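Local coordinates for protein excinuclease ABC, subunit A. (Deinococcus radiodurans, PDB 2VF7) that binds DNA, ATP and zinc as a UvrA-family ABC ATPase, and probably takes part in recognising DNA damage for excision repair, at residues A[503-508]-A[537-542]; A[545-550]-A[574-579]; A[788-791]-A[795-798]; A[520-525]-A[581-586]. The protein carries 1 engineered substitution. One frame throughout, in Å; residues are numbered along the deposited sequence.

Interaction 1 (A[503-508]-A[537-542]); sequences LELNGV and STLVSQ. With ADP (adenosine-5'-diphosphate), chain D.
The adenine of ADP and the carboxamide of Gln-542 are the flat groups here: NE2 of Gln-542 faces the N7 edge of the adenine, tilted out of the ring plane, 3.8 Å from N7, too long to count as a bond. They lie beside the second P-loop (Walker A) of this ABC ATPase, whose helix 536-551 starts next to the phosphates. Thr-538 grips the alpha-phosphate twice. Its OG1 donates to O2A of ADP in a very short bond of 2.5 Å, while its backbone N gives the same oxygen a weak, bent one, with an N-H...O angle of 127°. Ser-537 N also reaches the beta-phosphate, though the placing of that oxygen is less sure. On another side of the helix the chemistry becomes purely apolar. With CG anti to the backbone N (chi1 -179°), Leu-539 stretches toward strand 502-510, where its CD1 lies 4.1 Å from CD1 of Leu-505, the two side chains sliding past each other in opposite directions. Val-518 and Phe-520 of the adjoining strand 516-521 add to this buried cluster. Val-508, just past the corner at Gly-507, completes the contact by bringing its CG1 to 4.3 Å from Leu-539 CD1.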
# COMPACT_ATOMS: atom_id res chain seq x y z
N LEU A 503 20.40 11.20 49.70
CA LEU A 503 19.57 10.04 49.38
C LEU A 503 20.48 8.89 48.94
O LEU A 503 21.31 9.06 48.04
CB LEU A 503 18.58 10.41 48.26
CG LEU A 503 17.19 9.78 48.04
CD1 LEU A 503 17.09 8.95 46.75
CD2 LEU A 503 16.65 9.01 49.26
N GLU A 504 20.33 7.73 49.57
CA GLU A 504 21.17 6.57 49.27
C GLU A 504 20.39 5.50 48.47
O GLU A 504 19.32 5.04 48.90
CB GLU A 504 21.75 5.95 50.55
CG GLU A 504 22.62 6.90 51.39
CD GLU A 504 23.21 6.25 52.65
OE1 GLU A 504 22.76 5.13 53.01
OE2 GLU A 504 24.11 6.86 53.29
N LEU A 505 20.93 5.15 47.31
CA LEU A 505 20.42 4.03 46.50
C LEU A 505 21.51 2.95 46.48
O LEU A 505 22.51 3.06 45.75
CB LEU A 505 20.08 4.49 45.08
CG LEU A 505 18.81 4.06 44.32
CD1 LEU A 505 19.01 4.34 42.86
CD2 LEU A 505 18.42 2.61 44.51
N ASN A 506 21.32 1.93 47.31
CA ASN A 506 22.28 0.85 47.50
C ASN A 506 21.83 -0.48 46.89
O ASN A 506 20.63 -0.78 46.85
CB ASN A 506 22.56 0.67 49.00
CG ASN A 506 23.04 1.95 49.68
OD1 ASN A 506 24.08 2.51 49.31
ND2 ASN A 506 22.29 2.41 50.67
N GLY A 507 22.80 -1.26 46.43
CA GLY A 507 22.56 -2.63 45.94
C GLY A 507 21.74 -2.69 44.67
O GLY A 507 20.85 -3.53 44.54
N VAL A 508 22.06 -1.79 43.74
CA VAL A 508 21.29 -1.61 42.52
C VAL A 508 21.67 -2.68 41.49
O VAL A 508 22.64 -2.52 40.75
CB VAL A 508 21.51 -0.18 41.92
CG1 VAL A 508 20.54 0.09 40.77
CG2 VAL A 508 21.35 0.89 42.99
N SER A 537 20.08 5.91 32.42
CA SER A 537 18.68 5.57 32.31
C SER A 537 18.28 4.37 33.19
O SER A 537 17.21 4.37 33.80
CB SER A 537 18.32 5.39 30.82
OG SER A 537 17.30 4.43 30.62
N THR A 538 19.16 3.36 33.27
CA THR A 538 18.95 2.18 34.12
C THR A 538 19.02 2.53 35.61
O THR A 538 18.27 1.97 36.40
CB THR A 538 19.96 1.05 33.80
OG1 THR A 538 20.10 0.90 32.39
CG2 THR A 538 19.49 -0.27 34.36
N LEU A 539 19.91 3.45 35.97
CA LEU A 539 20.03 3.93 37.35
C LEU A 539 18.90 4.89 37.75
O LEU A 539 18.27 4.71 38.78
CB LEU A 539 21.38 4.61 37.58
CG LEU A 539 21.70 5.18 38.97
CD1 LEU A 539 21.89 4.09 40.01
CD2 LEU A 539 22.94 6.05 38.90
N VAL A 540 18.66 5.91 36.91
CA VAL A 540 17.82 7.05 37.29
C VAL A 540 16.35 6.83 36.97
O VAL A 540 15.52 6.89 37.86
CB VAL A 540 18.31 8.36 36.62
CG1 VAL A 540 17.41 9.53 36.99
CG2 VAL A 540 19.76 8.65 36.99
N SER A 541 16.05 6.57 35.70
CA SER A 541 14.67 6.38 35.26
C SER A 541 14.08 5.06 35.74
O SER A 541 12.96 5.01 36.25
CB SER A 541 14.55 6.51 33.74
OG SER A 541 14.88 7.83 33.35
N GLN A 542 14.83 3.98 35.59
CA GLN A 542 14.33 2.67 36.00
C GLN A 542 14.50 2.41 37.49
O GLN A 542 13.52 2.33 38.21
CB GLN A 542 14.93 1.56 35.13
CG GLN A 542 14.66 1.78 33.63
CD GLN A 542 15.40 0.78 32.75
OE1 GLN A 542 15.49 -0.41 33.08
NE2 GLN A 542 15.91 1.25 31.61
PB ADP D . 22.02 4.73 28.81
O1B ADP D . 22.03 4.85 27.30
O2B ADP D . 20.76 5.17 29.50
O3B ADP D . 23.28 5.32 29.39
PA ADP D . 20.88 2.20 29.63
O1A ADP D . 20.04 1.77 28.48
O2A ADP D . 20.26 2.80 30.85
O3A ADP D . 22.09 3.14 29.12
O5' ADP D . 21.59 0.83 30.13
C5' ADP D . 22.69 0.27 29.44
C4' ADP D . 22.66 -1.25 29.41
O4' ADP D . 21.42 -1.77 29.87
C3' ADP D . 22.78 -1.69 27.96
O3' ADP D . 23.60 -2.86 27.88
C2' ADP D . 21.36 -2.00 27.54
O2' ADP D . 21.26 -2.92 26.45
C1' ADP D . 20.75 -2.50 28.83
N9 ADP D . 19.28 -2.27 28.84
C8 ADP D . 18.67 -1.09 29.12
N7 ADP D . 17.32 -1.20 29.06
C5 ADP D . 17.06 -2.49 28.72
C6 ADP D . 15.84 -3.29 28.48
N6 ADP D . 14.61 -2.72 28.59
N1 ADP D . 15.99 -4.60 28.16
C2 ADP D . 17.21 -5.18 28.05
N3 ADP D . 18.36 -4.50 28.25
C4 ADP D . 18.35 -3.18 28.59

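Interaction 2 (A[545-550]-A[574-579]); sequences VDALAA and ARLGGD
Leu-576 reaches helix 536-551 through two turned torsions, chi1 at -103° and chi2 at -105°, both well off the usual staggered positions; they spread its two methyls over neighbouring residues of the helix, Ala-547 and Leu-548. The strand that carries it, 575-578, is an outer member of the three-stranded antiparallel sheet that accompanies the nucleotide-binding core in ABC ATPases, and the helix is the one that follows the P-loop. CD2 of Leu-576 makes the close approach, 3.7 Å from CB of Ala-547, whereas its CD1 only brushes CB of Leu-548 at 4.5 Å. A second small residue fits beside this pair: CB of Ala-574 points at the helix and lies 4.3 Å from CB of Ala-547. With a bare methyl on each side, the backbones come near, their CA atoms at Ala-547 and Ala-574 being 6.5 Å apart. The helix is kinked here, since the N of Ala-547 makes no bond to the preceding turn, yet Ala-549 N still bonds Val-545 O. Strand alternation sends Arg-575 to the other side, against Asn-506, while Leu-576 and Ala-574 also rest on Leu-503 and Leu-505 of strand 502-510. Leu-548 also touches Val-754 of the core sheet. Where strand 575-578 gives out, Asp-579 OD2 accepts a hydrogen bond from the backbone N of Trp-502.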
# COMPACT_ATOMS: atom_id res chain seq x y z
N VAL A 545 13.50 5.61 40.30
CA VAL A 545 12.07 5.88 40.26
C VAL A 545 11.20 4.77 40.88
O VAL A 545 10.35 5.05 41.72
CB VAL A 545 11.60 6.20 38.81
CG1 VAL A 545 10.08 6.18 38.69
CG2 VAL A 545 12.13 7.54 38.38
N ASP A 546 11.41 3.52 40.48
CA ASP A 546 10.63 2.47 41.12
C ASP A 546 11.38 1.81 42.28
O ASP A 546 11.28 0.61 42.51
CB ASP A 546 10.00 1.47 40.13
CG ASP A 546 10.97 0.95 39.09
OD1 ASP A 546 11.85 0.14 39.45
OD2 ASP A 546 10.81 1.33 37.89
N ALA A 547 12.12 2.63 43.01
CA ALA A 547 12.50 2.32 44.38
C ALA A 547 11.68 3.24 45.28
O ALA A 547 11.06 2.77 46.23
CB ALA A 547 14.00 2.51 44.61
N LEU A 548 11.64 4.53 44.96
CA LEU A 548 10.90 5.47 45.80
C LEU A 548 9.41 5.65 45.45
O LEU A 548 8.68 6.33 46.18
CB LEU A 548 11.64 6.80 46.01
CG LEU A 548 11.87 7.89 44.97
CD1 LEU A 548 12.49 9.08 45.67
CD2 LEU A 548 12.80 7.41 43.90
N ALA A 549 8.96 5.03 44.36
CA ALA A 549 7.53 4.88 44.11
C ALA A 549 6.97 3.81 45.05
O ALA A 549 5.83 3.90 45.50
CB ALA A 549 7.27 4.51 42.67
N ALA A 550 7.80 2.80 45.33
CA ALA A 550 7.46 1.74 46.29
C ALA A 550 7.46 2.23 47.75
O ALA A 550 6.72 1.71 48.59
CB ALA A 550 8.39 0.55 46.12
N ALA A 574 17.04 -3.09 44.39
CA ALA A 574 17.52 -1.79 44.93
C ALA A 574 17.19 -1.69 46.42
O ALA A 574 16.36 -2.43 46.94
CB ALA A 574 16.90 -0.63 44.17
N ARG A 575 17.85 -0.76 47.11
CA ARG A 575 17.56 -0.48 48.51
C ARG A 575 17.71 1.00 48.83
O ARG A 575 18.71 1.62 48.47
CB ARG A 575 18.44 -1.31 49.45
CG ARG A 575 17.91 -2.72 49.73
CD ARG A 575 18.84 -3.52 50.62
NE ARG A 575 20.20 -3.59 50.09
CZ ARG A 575 21.26 -2.99 50.64
NH1 ARG A 575 21.12 -2.29 51.77
NH2 ARG A 575 22.46 -3.11 50.08
N LEU A 576 16.70 1.55 49.50
CA LEU A 576 16.67 2.96 49.89
C LEU A 576 17.31 3.21 51.26
O LEU A 576 17.28 2.35 52.13
CB LEU A 576 15.24 3.50 49.87
CG LEU A 576 14.76 4.39 48.70
CD1 LEU A 576 14.68 5.84 49.13
CD2 LEU A 576 15.62 4.25 47.47
N GLY A 577 17.89 4.40 51.41
CA GLY A 577 18.54 4.82 52.65
C GLY A 577 18.79 6.31 52.61
O GLY A 577 18.31 7.01 51.72
N GLY A 578 19.54 6.81 53.59
CA GLY A 578 19.86 8.23 53.67
C GLY A 578 18.79 9.03 54.40
O GLY A 578 18.02 8.47 55.17
N ASP A 579 18.77 10.34 54.15
CA ASP A 579 17.83 11.25 54.82
C ASP A 579 16.48 11.27 54.07
O ASP A 579 16.21 12.15 53.25
CB ASP A 579 18.41 12.68 54.95
CG ASP A 579 19.85 12.70 55.49
OD1 ASP A 579 20.14 12.10 56.55
OD2 ASP A 579 20.70 13.35 54.85

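Interaction 3 (A[788-791]-A[795-798]); sequences AVEH and VVAA
Glu-790 presses the aliphatic part of its side chain against Val-796 and its carboxylate against Val-795, and the packing is tightest there. CG of Glu-790 lies 3.4 Å from CG2 of Val-796, the two side chains running past each other in opposite directions; OE1 comes within 3.3 Å of CG1 of Val-795, whose side chain crosses the glutamate at about a right angle. Neither approach is a polar bond; the carboxylate's hydrogen bonds come from backbone N-H groups. CG stands anti to the backbone N (chi1 -172°) and the chain then bends at chi2 (54°), folding OE2 back to accept from the N of His-791 at 3.1 Å and from the N of Lys-792. The exact place of OE2 is less sure, and OE2 of Glu-759, of like charge, lies close by. The valines are buried from behind as well: Val-795 packs on Val-769 and Gln-773 of helix 766-781, and Val-796 on Ser-527 and Thr-529 of strand 525-529. The looser side lies at the two ends. His-791 points away from the valines and is partly exposed, touching Lys-536 of the P-loop, while beyond the valines the chain is again partly exposed at Ala-797 and Ala-798, where Ala-798 N bonds Val-795 O. A histidine just past the end of a core strand and close to the P-loop is consistent with the H-loop, or switch region, of ABC ATPases.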
# COMPACT_ATOMS: atom_id res chain seq x y z
N ALA A 788 18.43 14.88 36.78
CA ALA A 788 18.19 14.91 35.35
C ALA A 788 19.25 14.06 34.69
O ALA A 788 20.43 14.36 34.80
CB ALA A 788 18.30 16.32 34.87
N VAL A 789 18.85 12.98 34.02
CA VAL A 789 19.76 12.30 33.10
C VAL A 789 20.06 13.20 31.89
O VAL A 789 19.15 13.67 31.22
CB VAL A 789 19.33 10.84 32.75
CG1 VAL A 789 17.92 10.54 33.26
CG2 VAL A 789 19.53 10.49 31.25
N GLU A 790 21.34 13.47 31.66
CA GLU A 790 21.74 14.61 30.85
C GLU A 790 22.92 14.27 29.92
O GLU A 790 23.83 13.55 30.31
CB GLU A 790 22.07 15.77 31.79
CG GLU A 790 22.32 17.11 31.14
CD GLU A 790 21.20 17.55 30.22
OE1 GLU A 790 20.07 17.85 30.72
OE2 GLU A 790 21.47 17.58 29.00
N HIS A 791 22.87 14.80 28.70
CA HIS A 791 23.82 14.46 27.63
C HIS A 791 24.61 15.67 27.11
O HIS A 791 25.64 15.49 26.47
CB HIS A 791 23.09 13.80 26.44
CG HIS A 791 22.31 12.58 26.80
ND1 HIS A 791 20.95 12.61 27.07
CD2 HIS A 791 22.68 11.29 26.96
CE1 HIS A 791 20.53 11.40 27.38
NE2 HIS A 791 21.56 10.57 27.32
N VAL A 795 24.22 22.19 29.92
CA VAL A 795 23.34 22.00 31.06
C VAL A 795 24.07 21.41 32.26
O VAL A 795 23.79 21.78 33.41
CB VAL A 795 22.15 21.09 30.68
CG1 VAL A 795 21.41 20.61 31.93
CG2 VAL A 795 21.20 21.83 29.76
N VAL A 796 24.99 20.49 32.00
CA VAL A 796 25.81 19.85 33.03
C VAL A 796 26.74 20.86 33.72
O VAL A 796 27.08 20.71 34.88
CB VAL A 796 26.58 18.65 32.43
CG1 VAL A 796 27.50 17.98 33.46
CG2 VAL A 796 25.59 17.64 31.89
N ALA A 797 27.12 21.90 32.99
CA ALA A 797 27.99 22.95 33.47
C ALA A 797 27.29 23.91 34.45
O ALA A 797 27.96 24.66 35.17
CB ALA A 797 28.57 23.71 32.29
N ALA A 798 25.96 23.91 34.48
CA ALA A 798 25.22 24.75 35.44
C ALA A 798 24.48 23.94 36.52
O ALA A 798 23.64 24.49 37.24
CB ALA A 798 24.28 25.68 34.72

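Interaction 4 (A[520-525]-A[581-586]); sequences FPLGVM and AQITRL
Leu-522 carries the whole contact from its side, and its two methyls meet two different kinds of partner. The apolar half is a methyl-to-methyl touch: CD2 of Leu-522 lies 3.7 Å from CD1 of Ile-583, the side chains crossing at about a right angle. Ile-583 points its CB past the leucine, but an extended chi2 of 179° carries CD1 across to it. Leu-503 of strand 502-510 lies against both residues and fills out the cluster. In the ABC ATPase fold these segments are connections between two sheets: 520-525 leads from the antiparallel sheet into strand 525-529, which runs to the P-loop, and 581-586 leads from the same sheet into strand 585-589, at an edge of the core sheet. The mixed half sets a methyl over an amide. CD1 of Leu-522 sits above the flat carboxamide of Gln-582, 3.6 Å from NE2, and the same methyl is 4.0 Å from CB of that residue. Polar bonds belong to the flanks, each segment turning to partners of its own. Asp-800 OD2 receives the backbone N of Met-525, and in the other segment NH2 of Arg-585 forms a salt bridge with OE1 of Glu-744.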
# COMPACT_ATOMS: atom_id res chain seq x y z
N PHE A 520 22.66 10.55 45.99
CA PHE A 520 22.12 11.75 45.36
C PHE A 520 21.87 12.82 46.43
O PHE A 520 21.12 12.56 47.36
CB PHE A 520 20.79 11.47 44.64
CG PHE A 520 20.85 10.36 43.61
CD1 PHE A 520 20.48 9.05 43.96
CD2 PHE A 520 21.21 10.62 42.29
CE1 PHE A 520 20.50 8.02 43.01
CE2 PHE A 520 21.22 9.60 41.33
CZ PHE A 520 20.88 8.30 41.70
N PRO A 521 22.46 14.02 46.29
CA PRO A 521 22.26 15.12 47.24
C PRO A 521 20.87 15.73 47.10
O PRO A 521 20.31 15.69 46.01
CB PRO A 521 23.32 16.14 46.81
CG PRO A 521 23.46 15.91 45.35
CD PRO A 521 23.34 14.42 45.17
N LEU A 522 20.34 16.29 48.19
CA LEU A 522 18.98 16.87 48.17
C LEU A 522 18.96 18.39 48.23
O LEU A 522 19.93 19.02 48.65
CB LEU A 522 18.09 16.27 49.28
CG LEU A 522 18.10 14.75 49.51
CD1 LEU A 522 17.40 14.39 50.81
CD2 LEU A 522 17.50 13.98 48.33
N GLY A 523 17.85 18.97 47.76
CA GLY A 523 17.65 20.42 47.69
C GLY A 523 18.56 21.08 46.69
O GLY A 523 18.81 22.28 46.76
N VAL A 524 19.04 20.27 45.75
CA VAL A 524 20.10 20.61 44.80
C VAL A 524 19.78 19.95 43.47
O VAL A 524 18.97 19.01 43.41
CB VAL A 524 21.48 20.13 45.35
CG1 VAL A 524 22.57 20.29 44.35
CG2 VAL A 524 21.85 20.90 46.61
N MET A 525 20.38 20.45 42.39
CA MET A 525 20.19 19.89 41.06
C MET A 525 21.42 19.07 40.57
O MET A 525 22.54 19.59 40.49
CB MET A 525 19.80 21.01 40.09
CG MET A 525 20.54 21.01 38.79
SD MET A 525 19.45 21.01 37.39
CE MET A 525 20.10 19.60 36.48
N ALA A 581 13.30 11.42 55.47
CA ALA A 581 12.26 12.28 56.05
C ALA A 581 12.22 13.69 55.43
O ALA A 581 11.41 14.53 55.84
CB ALA A 581 12.39 12.34 57.57
N GLN A 582 13.09 13.92 54.45
CA GLN A 582 13.11 15.17 53.69
C GLN A 582 12.31 15.08 52.37
O GLN A 582 12.04 16.10 51.74
CB GLN A 582 14.56 15.60 53.41
CG GLN A 582 15.37 15.98 54.64
CD GLN A 582 16.80 16.36 54.31
OE1 GLN A 582 17.73 16.00 55.03
NE2 GLN A 582 16.99 17.10 53.22
N ILE A 583 11.95 13.86 51.98
CA ILE A 583 11.30 13.62 50.69
C ILE A 583 9.84 13.19 50.83
O ILE A 583 9.53 12.16 51.45
CB ILE A 583 12.07 12.60 49.81
CG1 ILE A 583 13.53 13.00 49.68
CG2 ILE A 583 11.43 12.51 48.41
CD1 ILE A 583 14.38 12.02 48.85
N THR A 584 8.95 13.98 50.24
CA THR A 584 7.51 13.82 50.37
C THR A 584 6.92 13.20 49.12
O THR A 584 6.19 12.20 49.18
CB THR A 584 6.84 15.18 50.64
OG1 THR A 584 7.40 15.76 51.82
CG2 THR A 584 5.33 15.03 50.81
N ARG A 585 7.23 13.80 47.97
CA ARG A 585 6.72 13.35 46.69
C ARG A 585 7.82 12.99 45.71
O ARG A 585 8.91 13.56 45.74
CB ARG A 585 5.85 14.43 46.07
CG ARG A 585 4.51 14.63 46.71
CD ARG A 585 3.52 15.11 45.67
NE ARG A 585 4.02 16.25 44.91
CZ ARG A 585 3.64 16.55 43.67
NH1 ARG A 585 2.76 15.79 43.03
NH2 ARG A 585 4.16 17.61 43.05
N LEU A 586 7.49 12.04 44.84
CA LEU A 586 8.24 11.73 43.64
C LEU A 586 7.41 12.28 42.49
O LEU A 586 6.21 12.05 42.40
CB LEU A 586 8.39 10.20 43.52
CG LEU A 586 9.03 9.40 42.37
CD1 LEU A 586 8.11 9.23 41.19
CD2 LEU A 586 10.39 9.94 41.94

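In the fold
Interactions 1 and 2 use successive turns of helix 536-551 against neighbouring strands of the antiparallel sheet, which are joined by probable hydrogen bonds such as Asn-506 N to Arg-575 O, 2.9 Å. Interaction 1 is buried and has nucleotide chemistry on another side of the helix; interaction 2 is only partly buried and wholly apolar. Interaction 4 is buried too but away from the annotated sites, and shares the antiparallel sheet with both, touching interaction 1 through Leu-505 and Phe-520 and interaction 2 through Leu-548 and Leu-586. Interaction 3, in the core, differs in setting a carboxylate among valines; it meets interaction 1 through Val-540 and Val-789, and interaction 4 through Met-525 and Ala-788.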